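Local structure of putative NADH-depentdent flavin oxidoreductase (5OCS) at residues I55-V60 with T98-H103; I175-A180 with V228-S233; V214-R219 with K255-A260; A260-S265 with L295-V300. The protein is an FMN-binding ene-reductase of the Old Yellow Enzyme family, which probably uses a nicotinamide cofactor as its source of reducing equivalents. One frame throughout, in Å; residues are numbered along the deposited sequence.

Contact 1: I55-V60 with T98-H103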
loop_
_atom_site.group_PDB
_atom_site.type_symbol
_atom_site.label_atom_id
_atom_site.label_comp_id
_atom_site.label_asym_id
_atom_site.label_seq_id
_atom_site.Cartn_x
_atom_site.Cartn_y
_atom_site.Cartn_z
ATOM N N ILE D 55 -1.952 -12.397 -9.405
ATOM C CA ILE D 55 -2.216 -11.219 -10.189
ATOM C C ILE D 55 -3.566 -11.389 -10.909
ATOM O O ILE D 55 -3.920 -12.514 -11.299
ATOM C CB ILE D 55 -1.052 -10.925 -11.175
ATOM C CG1 ILE D 55 0.199 -10.441 -10.413
ATOM C CG2 ILE D 55 -1.413 -9.851 -12.206
ATOM C CD1 ILE D 55 1.492 -10.574 -11.185
ATOM N N GLU D 56 -4.276 -10.273 -11.077
ATOM C CA GLU D 56 -5.575 -10.226 -11.698
ATOM C C GLU D 56 -5.645 -10.924 -13.060
ATOM O O GLU D 56 -4.640 -11.111 -13.748
ATOM C CB GLU D 56 -6.004 -8.777 -11.934
ATOM C CG GLU D 56 -5.200 -8.042 -12.981
ATOM C CD GLU D 56 -5.451 -6.539 -12.950
ATOM O OE1 GLU D 56 -6.466 -6.080 -13.531
ATOM O OE2 GLU D 56 -4.627 -5.831 -12.340
ATOM N N ALA D 57 -6.867 -11.198 -13.469
ATOM C CA ALA D 57 -7.148 -11.740 -14.792
ATOM C C ALA D 57 -6.382 -11.005 -15.876
ATOM O O ALA D 57 -6.596 -9.788 -16.139
ATOM C CB ALA D 57 -8.656 -11.684 -15.086
ATOM N N THR D 58 -5.463 -11.727 -16.502
ATOM C CA THR D 58 -4.597 -11.171 -17.483
ATOM C C THR D 58 -4.935 -11.761 -18.853
ATOM O O THR D 58 -4.809 -12.968 -19.063
ATOM C CB THR D 58 -3.146 -11.461 -17.081
ATOM O OG1 THR D 58 -2.880 -10.746 -15.859
ATOM C CG2 THR D 58 -2.166 -10.989 -18.157
ATOM N N ALA D 59 -5.391 -10.891 -19.751
ATOM C CA ALA D 59 -5.914 -11.292 -21.057
ATOM C C ALA D 59 -4.826 -11.904 -21.921
ATOM O O ALA D 59 -3.720 -11.355 -22.049
ATOM C CB ALA D 59 -6.546 -10.095 -21.757
ATOM N N VAL D 60 -5.147 -13.049 -22.522
ATOM C CA VAL D 60 -4.273 -13.706 -23.469
ATOM C C VAL D 60 -4.294 -13.072 -24.879
ATOM O O VAL D 60 -3.446 -13.410 -25.704
ATOM C CB VAL D 60 -4.518 -15.254 -23.508
ATOM C CG1 VAL D 60 -4.351 -15.854 -22.107
ATOM C CG2 VAL D 60 -5.907 -15.592 -24.082
ATOM N N THR D 98 2.163 -15.186 -8.625
ATOM C CA THR D 98 1.557 -16.010 -9.667
ATOM C C THR D 98 0.586 -15.143 -10.454
ATOM O O THR D 98 0.293 -13.998 -10.067
ATOM C CB THR D 98 0.825 -17.223 -9.056
ATOM O OG1 THR D 98 -0.243 -16.795 -8.185
ATOM C CG2 THR D 98 1.861 -18.056 -8.230
ATOM N N ILE D 99 0.027 -15.678 -11.527
ATOM C CA ILE D 99 -0.815 -14.874 -12.397
ATOM C C ILE D 99 -1.998 -15.689 -12.911
ATOM O O ILE D 99 -1.869 -16.870 -13.206
ATOM C CB ILE D 99 -0.014 -14.280 -13.577
ATOM C CG1 ILE D 99 -0.806 -13.185 -14.298
ATOM C CG2 ILE D 99 0.523 -15.374 -14.550
ATOM C CD1 ILE D 99 0.087 -12.296 -15.127
ATOM N N GLN D 100 -3.147 -15.048 -13.003
ATOM C CA GLN D 100 -4.364 -15.655 -13.589
ATOM C C GLN D 100 -4.434 -15.301 -15.061
ATOM O O GLN D 100 -4.501 -14.118 -15.427
ATOM C CB GLN D 100 -5.604 -15.161 -12.849
ATOM C CG GLN D 100 -6.868 -15.845 -13.292
ATOM C CD GLN D 100 -8.076 -15.201 -12.703
ATOM O OE1 GLN D 100 -8.422 -14.068 -13.058
ATOM N NE2 GLN D 100 -8.767 -15.930 -11.837
ATOM N N LEU D 101 -4.303 -16.303 -15.935
ATOM C CA LEU D 101 -4.437 -16.066 -17.353
ATOM C C LEU D 101 -5.905 -16.290 -17.726
ATOM O O LEU D 101 -6.533 -17.266 -17.276
ATOM C CB LEU D 101 -3.525 -17.004 -18.118
ATOM C CG LEU D 101 -2.029 -16.785 -18.015
ATOM C CD1 LEU D 101 -1.337 -17.785 -18.940
ATOM C CD2 LEU D 101 -1.604 -15.349 -18.349
ATOM N N ALA D 102 -6.416 -15.416 -18.579
ATOM C CA ALA D 102 -7.850 -15.272 -18.770
ATOM C C ALA D 102 -8.232 -14.954 -20.203
ATOM O O ALA D 102 -7.470 -14.422 -20.977
ATOM C CB ALA D 102 -8.364 -14.181 -17.853
ATOM N N HIS D 103 -9.468 -15.305 -20.530
ATOM C CA HIS D 103 -10.129 -14.904 -21.754
ATOM C C HIS D 103 -11.634 -14.827 -21.401
ATOM O O HIS D 103 -12.203 -15.805 -20.902
ATOM C CB HIS D 103 -9.906 -15.952 -22.822
ATOM C CG HIS D 103 -10.315 -15.511 -24.190
ATOM N ND1 HIS D 103 -11.605 -15.136 -24.501
ATOM C CD2 HIS D 103 -9.618 -15.441 -25.338
ATOM C CE1 HIS D 103 -11.671 -14.821 -25.781
ATOM N NE2 HIS D 103 -10.469 -15.002 -26.310
HETATM O O HOH W 1 -9.453 -11.835 -11.732
#
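Ile55, Thr58 and Ile99 share one face of the sheet and form the apolar centre. The CG1 of Ile99 lies 3.9 Å from Ile55 CB, and the Ile99 and Thr58 side chains cross at about a right angle, Ile99 CD1 touching Thr58 OG1 at 3.4 Å. With CG1 anti to the backbone N (chi1 -167°), Ile99 swings toward the neighbouring strand. The Thr58 hydroxyl turns back along its own strand and donates to Glu56 O. Farther on, Val60 CG2 meets the edge of the His103 ring at CD2. Strands 52-59 and 96-102 are parallel neighbours in the eight-stranded (beta/alpha)8 barrel, joined as a beta-alpha-beta unit by helix 76-92. Five backbone bonds zip them together, from Ile55 N to Thr98 O (2.8 Å) to Val60 N to Ala102 O (3.1 Å). A beta bulge between Ile55 and Thr58 shifts the register by one residue; next to it Ala57 CB lies 3.7 Å from Ala102 CB. Ala57 and Gln100 both belong to the FMN site, although this chain has no FMN bound there. Their polar edge is bridged by a water that accepts from Ala57 N and donates to Gln100 OE1 (2.8 Å), while Gln100 NE2 donates to Glu176.

Contact 2: I175-A180 with V228-S233; sequences IEVHGA and VWMRVS
Strands 175-179 and 228-233 run parallel, 29° apart, with Trp229 N to Ile175 O, Val177 N to Trp229 O and Arg231 N to Val177 O as their firm backbone bonds. Glu176 is the hub on one face. Its CG is anti to the backbone N (chi1 174°) and the chain stays extended, which carries the carboxylate between Trp229 and Arg231. OE1 accepts from the indole NE1 (2.8 Å) through its anti lone pair, with the carboxylate plane turned 74° from the indole plane. OE2 takes Arg231 NH1 (2.9 Å) on its syn lone pair in a salt bridge; it lies in the guanidinium plane, though the two flat groups stand perpendicular. The same indole receives Ile175 O and Glu176 CB over one face, near the rim, and Glu176 CA makes a CH-pi contact with its five-membered ring (4.0 Å to the centroid). In the (beta/alpha)8 barrel these strands are neighbours, and Arg231 belongs to the FMN site, where its NH2 here bonds a citrate, probably from the crystallisation liquor. Glu176 is further tied by His263 at OE1 and Gln100 at OE2, so four donors grip the buried carboxylate. The opposite face is apolar: Val177 CG1 lies 4.3 Å from Met230 CE, and Val177 CG2 packs on Val228 CG1. Toward the strand ends, a water donates to Gly179 O (2.7 Å) and accepts from Ser233 N (2.9 Å), while Ala180 CB packs 3.5 Å from Ser233 N.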
loop_
_atom_site.group_PDB
_atom_site.type_symbol
_atom_site.label_atom_id
_atom_site.label_comp_id
_atom_site.label_asym_id
_atom_site.label_seq_id
_atom_site.Cartn_x
_atom_site.Cartn_y
_atom_site.Cartn_z
ATOM N N ILE D 175 0.811 -20.332 -12.578
ATOM C CA ILE D 175 -0.297 -19.847 -13.420
ATOM C C ILE D 175 -1.625 -20.450 -12.958
ATOM O O ILE D 175 -1.763 -21.669 -12.759
ATOM C CB ILE D 175 -0.117 -20.195 -14.907
ATOM C CG1 ILE D 175 1.045 -19.384 -15.527
ATOM C CG2 ILE D 175 -1.394 -19.879 -15.715
ATOM C CD1 ILE D 175 1.403 -19.796 -16.926
ATOM N N GLU D 176 -2.600 -19.583 -12.771
ATOM C CA GLU D 176 -3.989 -19.996 -12.577
ATOM C C GLU D 176 -4.737 -19.800 -13.875
ATOM O O GLU D 176 -4.835 -18.676 -14.397
ATOM C CB GLU D 176 -4.632 -19.170 -11.462
ATOM C CG GLU D 176 -6.127 -19.443 -11.304
ATOM C CD GLU D 176 -6.705 -18.874 -10.028
ATOM O OE1 GLU D 176 -6.258 -19.275 -8.931
ATOM O OE2 GLU D 176 -7.629 -18.030 -10.147
ATOM N N VAL D 177 -5.246 -20.892 -14.441
ATOM C CA VAL D 177 -5.972 -20.776 -15.707
ATOM C C VAL D 177 -7.412 -20.526 -15.273
ATOM O O VAL D 177 -7.989 -21.255 -14.453
ATOM C CB VAL D 177 -5.893 -22.088 -16.535
ATOM C CG1 VAL D 177 -6.795 -22.012 -17.740
ATOM C CG2 VAL D 177 -4.451 -22.349 -16.955
ATOM N N HIS D 178 -7.994 -19.487 -15.825
ATOM C CA HIS D 178 -9.304 -19.029 -15.395
ATOM C C HIS D 178 -10.406 -19.821 -16.093
ATOM O O HIS D 178 -10.700 -19.563 -17.240
ATOM C CB HIS D 178 -9.457 -17.537 -15.669
ATOM C CG HIS D 178 -10.536 -16.868 -14.867
ATOM N ND1 HIS D 178 -11.519 -17.559 -14.187
ATOM C CD2 HIS D 178 -10.778 -15.555 -14.631
ATOM C CE1 HIS D 178 -12.318 -16.704 -13.576
ATOM N NE2 HIS D 178 -11.883 -15.482 -13.821
ATOM N N GLY D 179 -11.004 -20.743 -15.361
ATOM C CA GLY D 179 -12.160 -21.544 -15.831
ATOM C C GLY D 179 -13.485 -21.200 -15.179
ATOM O O GLY D 179 -14.415 -21.993 -15.238
ATOM N N ALA D 180 -13.617 -20.019 -14.581
ATOM C CA ALA D 180 -14.789 -19.666 -13.790
ATOM C C ALA D 180 -15.379 -18.311 -14.214
ATOM O O ALA D 180 -15.063 -17.798 -15.272
ATOM C CB ALA D 180 -14.409 -19.684 -12.321
ATOM N N VAL D 228 0.944 -25.059 -12.099
ATOM C CA VAL D 228 -0.109 -24.558 -12.933
ATOM C C VAL D 228 -1.377 -25.221 -12.406
ATOM O O VAL D 228 -1.393 -26.437 -12.100
ATOM C CB VAL D 228 0.101 -24.924 -14.409
ATOM C CG1 VAL D 228 -1.108 -24.516 -15.277
ATOM C CG2 VAL D 228 1.370 -24.339 -14.921
ATOM N N TRP D 229 -2.447 -24.442 -12.322
ATOM C CA TRP D 229 -3.718 -24.942 -11.810
ATOM C C TRP D 229 -4.880 -24.235 -12.497
ATOM O O TRP D 229 -4.663 -23.422 -13.396
ATOM C CB TRP D 229 -3.766 -24.831 -10.280
ATOM C CG TRP D 229 -3.854 -23.444 -9.724
ATOM C CD1 TRP D 229 -4.978 -22.735 -9.415
ATOM C CD2 TRP D 229 -2.756 -22.589 -9.390
ATOM N NE1 TRP D 229 -4.645 -21.504 -8.920
ATOM C CE2 TRP D 229 -3.285 -21.395 -8.897
ATOM C CE3 TRP D 229 -1.379 -22.715 -9.497
ATOM C CZ2 TRP D 229 -2.474 -20.338 -8.482
ATOM C CZ3 TRP D 229 -0.584 -21.676 -9.061
ATOM C CH2 TRP D 229 -1.120 -20.504 -8.602
ATOM N N MET D 230 -6.097 -24.593 -12.121
ATOM C CA MET D 230 -7.283 -23.954 -12.686
ATOM C C MET D 230 -8.196 -23.436 -11.610
ATOM O O MET D 230 -8.359 -24.050 -10.538
ATOM C CB MET D 230 -8.069 -24.941 -13.584
ATOM C CG MET D 230 -9.165 -24.291 -14.426
ATOM S SD MET D 230 -9.976 -25.464 -15.549
ATOM C CE MET D 230 -8.678 -25.695 -16.717
ATOM N N ARG D 231 -8.879 -22.348 -11.961
ATOM C CA ARG D 231 -9.936 -21.764 -11.167
ATOM C C ARG D 231 -11.246 -22.298 -11.697
ATOM O O ARG D 231 -11.478 -22.202 -12.889
ATOM C CB ARG D 231 -9.912 -20.236 -11.341
ATOM C CG ARG D 231 -10.987 -19.468 -10.591
ATOM C CD ARG D 231 -10.834 -19.556 -9.084
ATOM N NE ARG D 231 -11.534 -18.438 -8.431
ATOM C CZ ARG D 231 -11.057 -17.206 -8.249
ATOM N NH1 ARG D 231 -9.808 -16.903 -8.553
ATOM N NH2 ARG D 231 -11.843 -16.292 -7.697
ATOM N N VAL D 232 -12.084 -22.859 -10.805
ATOM C CA VAL D 232 -13.336 -23.501 -11.218
ATOM C C VAL D 232 -14.477 -22.992 -10.380
ATOM O O VAL D 232 -14.332 -22.822 -9.170
ATOM C CB VAL D 232 -13.258 -25.036 -11.058
ATOM C CG1 VAL D 232 -14.563 -25.702 -11.515
ATOM C CG2 VAL D 232 -12.072 -25.623 -11.845
ATOM N N SER D 233 -15.628 -22.728 -11.015
ATOM C CA SER D 233 -16.824 -22.395 -10.251
ATOM C C SER D 233 -17.438 -23.642 -9.660
ATOM O O SER D 233 -17.654 -24.574 -10.401
ATOM C CB SER D 233 -17.865 -21.754 -11.165
ATOM O OG SER D 233 -19.030 -21.501 -10.399
HETATM O O HOH W 2 -16.090 -23.470 -13.733
#

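Contact 3: V214-R219 with K255-A260; sequences VFDAVR and KARGSA
Phe215 meets the turn after helix 244-256 with the rim of its ring: CE2 lies 3.5 Å from Arg257 O, which sits at the edge near the ring plane, and CZ reaches Ser259 CB at 3.6 Å. Beside it, Arg257, extended from CG to NE, carries NH1 to Asp216 OD2 in a salt bridge (2.8 Å). The carboxylate and guanidinium planes are only 9° apart, although the side chains cross at about a right angle, and the hydrogen bond is bent, its N-H...O angle 138°. Asp216 OD1 instead lies along the aliphatic part of the arginine, 3.4 Å from Arg257 CD. Two waters fill in the polar contacts: one donates to both Asp216 OD1 and Arg257 O (2.7 Å), the other accepts from Arg219 NH1 and donates to Gly258 O (2.8 Å). Farther out, Glu253 holds Arg257 NE by a second salt bridge, Arg219 NH1 and NH2 also donate to Arg226 O and Phe222 O, and Ser259 OG bonds Ala261 O. Gly258, at positive phi (86°), is the C-prime residue of a Schellman motif ending helix 244-256, here packed against helix 204-221 on the outer helical layer of the (beta/alpha)8 barrel.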
loop_
_atom_site.group_PDB
_atom_site.type_symbol
_atom_site.label_atom_id
_atom_site.label_comp_id
_atom_site.label_asym_id
_atom_site.label_seq_id
_atom_site.Cartn_x
_atom_site.Cartn_y
_atom_site.Cartn_z
ATOM N N VAL D 214 -6.683 -26.437 -23.066
ATOM C CA VAL D 214 -6.004 -25.177 -22.732
ATOM C C VAL D 214 -5.099 -25.415 -21.551
ATOM O O VAL D 214 -3.894 -25.029 -21.600
ATOM C CB VAL D 214 -7.006 -24.040 -22.441
ATOM C CG1 VAL D 214 -6.294 -22.764 -21.973
ATOM C CG2 VAL D 214 -7.773 -23.748 -23.703
ATOM N N PHE D 215 -5.642 -26.037 -20.494
ATOM C CA PHE D 215 -4.842 -26.356 -19.321
ATOM C C PHE D 215 -3.606 -27.161 -19.739
ATOM O O PHE D 215 -2.480 -26.856 -19.307
ATOM C CB PHE D 215 -5.604 -27.158 -18.275
ATOM C CG PHE D 215 -4.728 -27.670 -17.203
ATOM C CD1 PHE D 215 -4.414 -26.874 -16.113
ATOM C CD2 PHE D 215 -4.146 -28.919 -17.315
ATOM C CE1 PHE D 215 -3.534 -27.313 -15.165
ATOM C CE2 PHE D 215 -3.265 -29.365 -16.364
ATOM C CZ PHE D 215 -2.964 -28.561 -15.277
ATOM N N ASP D 216 -3.813 -28.205 -20.544
ATOM C CA ASP D 216 -2.669 -29.035 -21.006
ATOM C C ASP D 216 -1.642 -28.250 -21.756
ATOM O O ASP D 216 -0.450 -28.434 -21.535
ATOM C CB ASP D 216 -3.149 -30.206 -21.905
ATOM C CG ASP D 216 -3.858 -31.294 -21.108
ATOM O OD1 ASP D 216 -3.684 -31.354 -19.868
ATOM O OD2 ASP D 216 -4.574 -32.113 -21.745
ATOM N N ALA D 217 -2.085 -27.354 -22.621
ATOM C CA ALA D 217 -1.162 -26.556 -23.383
ATOM C C ALA D 217 -0.336 -25.616 -22.520
ATOM O O ALA D 217 0.872 -25.457 -22.752
ATOM C CB ALA D 217 -1.886 -25.792 -24.461
ATOM N N VAL D 218 -0.985 -25.014 -21.520
ATOM C CA VAL D 218 -0.300 -24.168 -20.546
ATOM C C VAL D 218 0.692 -24.964 -19.712
ATOM O O VAL D 218 1.836 -24.526 -19.485
ATOM C CB VAL D 218 -1.313 -23.443 -19.641
ATOM C CG1 VAL D 218 -0.613 -22.821 -18.428
ATOM C CG2 VAL D 218 -2.059 -22.372 -20.457
ATOM N N ARG D 219 0.287 -26.133 -19.263
ATOM C CA ARG D 219 1.136 -26.958 -18.421
ATOM C C ARG D 219 2.374 -27.423 -19.214
ATOM O O ARG D 219 3.464 -27.541 -18.658
ATOM C CB ARG D 219 0.335 -28.151 -17.907
ATOM C CG ARG D 219 1.041 -29.208 -17.068
ATOM C CD ARG D 219 1.647 -28.683 -15.776
ATOM N NE ARG D 219 2.813 -27.853 -16.023
ATOM C CZ ARG D 219 3.518 -27.228 -15.081
ATOM N NH1 ARG D 219 3.197 -27.328 -13.800
ATOM N NH2 ARG D 219 4.536 -26.455 -15.457
ATOM N N LYS D 255 -6.168 -33.244 -11.750
ATOM C CA LYS D 255 -5.180 -34.016 -10.995
ATOM C C LYS D 255 -4.413 -35.009 -11.872
ATOM O O LYS D 255 -3.186 -35.086 -11.809
ATOM C CB LYS D 255 -5.840 -34.729 -9.835
ATOM C CG LYS D 255 -4.871 -35.531 -8.996
ATOM C CD LYS D 255 -5.471 -35.928 -7.680
ATOM C CE LYS D 255 -4.492 -36.784 -6.875
ATOM N NZ LYS D 255 -4.939 -36.787 -5.457
ATOM N N ALA D 256 -5.122 -35.747 -12.713
ATOM C CA ALA D 256 -4.495 -36.724 -13.614
ATOM C C ALA D 256 -3.618 -36.059 -14.663
ATOM O O ALA D 256 -2.650 -36.652 -15.145
ATOM C CB ALA D 256 -5.567 -37.549 -14.320
ATOM N N ARG D 257 -3.920 -34.812 -15.009
ATOM C CA ARG D 257 -3.129 -34.089 -15.965
ATOM C C ARG D 257 -2.047 -33.203 -15.324
ATOM O O ARG D 257 -1.471 -32.405 -15.992
ATOM C CB ARG D 257 -4.051 -33.272 -16.869
ATOM C CG ARG D 257 -4.878 -34.176 -17.802
ATOM C CD ARG D 257 -6.010 -33.426 -18.441
ATOM N NE ARG D 257 -7.039 -34.327 -18.986
ATOM C CZ ARG D 257 -7.460 -34.352 -20.250
ATOM N NH1 ARG D 257 -6.968 -33.535 -21.172
ATOM N NH2 ARG D 257 -8.421 -35.203 -20.595
ATOM N N GLY D 258 -1.760 -33.371 -14.050
ATOM C CA GLY D 258 -0.615 -32.667 -13.458
ATOM C C GLY D 258 -0.893 -31.262 -12.965
ATOM O O GLY D 258 0.049 -30.512 -12.695
ATOM N N SER D 259 -2.158 -30.886 -12.837
ATOM C CA SER D 259 -2.498 -29.701 -12.015
ATOM C C SER D 259 -1.915 -29.717 -10.618
ATOM O O SER D 259 -1.912 -30.748 -9.947
ATOM C CB SER D 259 -4.013 -29.514 -11.916
ATOM O OG SER D 259 -4.273 -28.189 -11.446
ATOM N N ALA D 260 -1.387 -28.577 -10.165
ATOM C CA ALA D 260 -0.861 -28.436 -8.821
ATOM C C ALA D 260 -1.924 -28.247 -7.746
ATOM O O ALA D 260 -1.670 -28.469 -6.565
ATOM C CB ALA D 260 0.113 -27.266 -8.771
HETATM O O HOH W 3 -1.259 -31.955 -18.663
HETATM O O HOH W 4 1.288 -28.194 -11.764
#

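Contact 4: A260-S265 with L295-V300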
loop_
_atom_site.group_PDB
_atom_site.type_symbol
_atom_site.label_atom_id
_atom_site.label_comp_id
_atom_site.label_asym_id
_atom_site.label_seq_id
_atom_site.Cartn_x
_atom_site.Cartn_y
_atom_site.Cartn_z
ATOM N N ALA D 260 -1.387 -28.577 -10.165
ATOM C CA ALA D 260 -0.861 -28.436 -8.821
ATOM C C ALA D 260 -1.924 -28.247 -7.746
ATOM O O ALA D 260 -1.670 -28.469 -6.565
ATOM C CB ALA D 260 0.113 -27.266 -8.771
ATOM N N ALA D 261 -3.109 -27.791 -8.166
ATOM C CA ALA D 261 -4.150 -27.419 -7.263
ATOM C C ALA D 261 -5.446 -27.300 -8.016
ATOM O O ALA D 261 -5.508 -27.419 -9.242
ATOM C CB ALA D 261 -3.803 -26.089 -6.573
ATOM N N VAL D 262 -6.487 -27.018 -7.262
ATOM C CA VAL D 262 -7.712 -26.465 -7.832
ATOM C C VAL D 262 -8.210 -25.328 -6.928
ATOM O O VAL D 262 -8.198 -25.425 -5.689
ATOM C CB VAL D 262 -8.781 -27.566 -8.094
ATOM C CG1 VAL D 262 -9.240 -28.185 -6.804
ATOM C CG2 VAL D 262 -9.987 -26.998 -8.839
ATOM N N HIS D 263 -8.618 -24.215 -7.550
ATOM C CA HIS D 263 -9.099 -23.071 -6.824
ATOM C C HIS D 263 -10.595 -23.016 -7.057
ATOM O O HIS D 263 -11.032 -22.822 -8.198
ATOM C CB HIS D 263 -8.391 -21.817 -7.361
ATOM C CG HIS D 263 -8.609 -20.583 -6.546
ATOM N ND1 HIS D 263 -7.926 -19.404 -6.808
ATOM C CD2 HIS D 263 -9.379 -20.331 -5.465
ATOM C CE1 HIS D 263 -8.298 -18.482 -5.934
ATOM N NE2 HIS D 263 -9.183 -19.011 -5.117
ATOM N N VAL D 264 -11.363 -23.176 -5.989
ATOM C CA VAL D 264 -12.812 -23.435 -6.092
ATOM C C VAL D 264 -13.545 -22.175 -5.695
ATOM O O VAL D 264 -13.428 -21.735 -4.556
ATOM C CB VAL D 264 -13.233 -24.597 -5.178
ATOM C CG1 VAL D 264 -14.737 -24.819 -5.215
ATOM C CG2 VAL D 264 -12.471 -25.886 -5.536
ATOM N N SER D 265 -14.307 -21.588 -6.626
ATOM C CA SER D 265 -15.149 -20.450 -6.286
ATOM C C SER D 265 -16.377 -20.910 -5.503
ATOM O O SER D 265 -16.610 -22.102 -5.368
ATOM C CB SER D 265 -15.514 -19.660 -7.533
ATOM O OG SER D 265 -14.356 -18.864 -7.904
ATOM N N LEU D 295 -6.489 -33.050 -4.382
ATOM C CA LEU D 295 -5.556 -32.009 -4.846
ATOM C C LEU D 295 -5.448 -30.954 -3.739
ATOM O O LEU D 295 -6.396 -30.751 -2.972
ATOM C CB LEU D 295 -6.077 -31.305 -6.127
ATOM C CG LEU D 295 -5.790 -31.760 -7.556
ATOM C CD1 LEU D 295 -6.618 -31.036 -8.613
ATOM C CD2 LEU D 295 -4.313 -31.654 -7.872
ATOM N N PRO D 296 -4.333 -30.206 -3.676
ATOM C CA PRO D 296 -4.325 -28.974 -2.882
ATOM C C PRO D 296 -5.502 -28.077 -3.321
ATOM O O PRO D 296 -5.651 -27.829 -4.522
ATOM C CB PRO D 296 -2.979 -28.346 -3.262
ATOM C CG PRO D 296 -2.113 -29.522 -3.503
ATOM C CD PRO D 296 -2.985 -30.531 -4.180
ATOM N N THR D 297 -6.343 -27.690 -2.381
ATOM C CA THR D 297 -7.612 -27.078 -2.698
ATOM C C THR D 297 -7.584 -25.684 -2.141
ATOM O O THR D 297 -7.534 -25.477 -0.929
ATOM C CB THR D 297 -8.769 -27.885 -2.105
ATOM O OG1 THR D 297 -8.704 -29.204 -2.654
ATOM C CG2 THR D 297 -10.085 -27.254 -2.418
ATOM N N MET D 298 -7.603 -24.710 -3.031
ATOM C CA MET D 298 -7.731 -23.325 -2.617
ATOM C C MET D 298 -9.202 -22.957 -2.664
ATOM O O MET D 298 -9.842 -23.275 -3.618
ATOM C CB MET D 298 -6.992 -22.366 -3.562
ATOM C CG MET D 298 -5.603 -22.748 -3.975
ATOM S SD MET D 298 -4.882 -21.325 -4.913
ATOM C CE MET D 298 -3.346 -22.058 -5.471
ATOM N N ALA D 299 -9.726 -22.317 -1.642
ATOM C CA ALA D 299 -11.104 -21.929 -1.605
ATOM C C ALA D 299 -11.217 -20.418 -1.534
ATOM O O ALA D 299 -10.545 -19.774 -0.719
ATOM C CB ALA D 299 -11.774 -22.522 -0.398
ATOM N N VAL D 300 -12.085 -19.870 -2.382
ATOM C CA VAL D 300 -12.502 -18.468 -2.239
ATOM C C VAL D 300 -13.201 -18.348 -0.917
ATOM O O VAL D 300 -14.173 -19.110 -0.636
ATOM C CB VAL D 300 -13.465 -18.050 -3.334
ATOM C CG1 VAL D 300 -14.012 -16.649 -3.041
ATOM C CG2 VAL D 300 -12.761 -18.052 -4.677
HETATM O O HOH W 5 -15.092 -21.579 -2.065
#
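The His263 imidazole carries Met298 SD over one face, 4.3 Å from the ring centroid and offset toward the rim, a Met-aromatic contact in which the two side chains cross at about a right angle. Val300 CG2 comes obliquely to NE2 (3.7 Å). The ring's nitrogens are both bonded elsewhere, ND1 to Glu176 and NE2 to Ser322, which fixes its rotation. Strands 262-265 and 297-300 are parallel neighbours of the (beta/alpha)8 barrel, 24° apart. Their backbones are laced by Val262 N to Pro296 O, Met298 N to Val262 O, Val264 N to Met298 O (2.8 Å) and Val300 N to Val264 O. Met298 has CG beside its backbone N (chi1 -46°) and an extended chain beyond, so that CE reaches Ala261 CB at 4.2 Å. On the other face Val264 CG2 touches Thr297 CG2, while Val262 CB lies 4.1 Å from Leu295 CD1. Before the strands begin, the Pro296 ring abuts Ala260 O through CG (3.3 Å). At the far end Ser265 packs OG on Val300 CG2; that hydroxyl is bonded to Arg231 NE of the FMN site and to the citrate that Arg231 also holds. Thr297 OG1 donates to Leu295 O within its own segment, and a water donates to both Val264 O and Val300 O, each at 3.0 Å.

How the contacts relate
From the N terminus, contact 1 closes first, pairing the second and third barrel strands across helix 76-92. Contact 2 opens after it and joins the fourth and fifth strands; Ile99 O and Leu101 N bond Glu176 N and O, extending the same sheet. Contact 3 crosses contact 2: helix 204-221 lies between the two strands in sequence, and its partner, the end of helix 244-256, follows the fifth strand. Ala260 is shared with contact 4, which opens as contact 3 closes and brings the sixth strand against the seventh. Backbone bonding between Val232 and His263 links contacts 2 and 4. Contacts 1, 2 and 4 are thus pairings within the barrel wall, while contact 3 belongs to its outer layer.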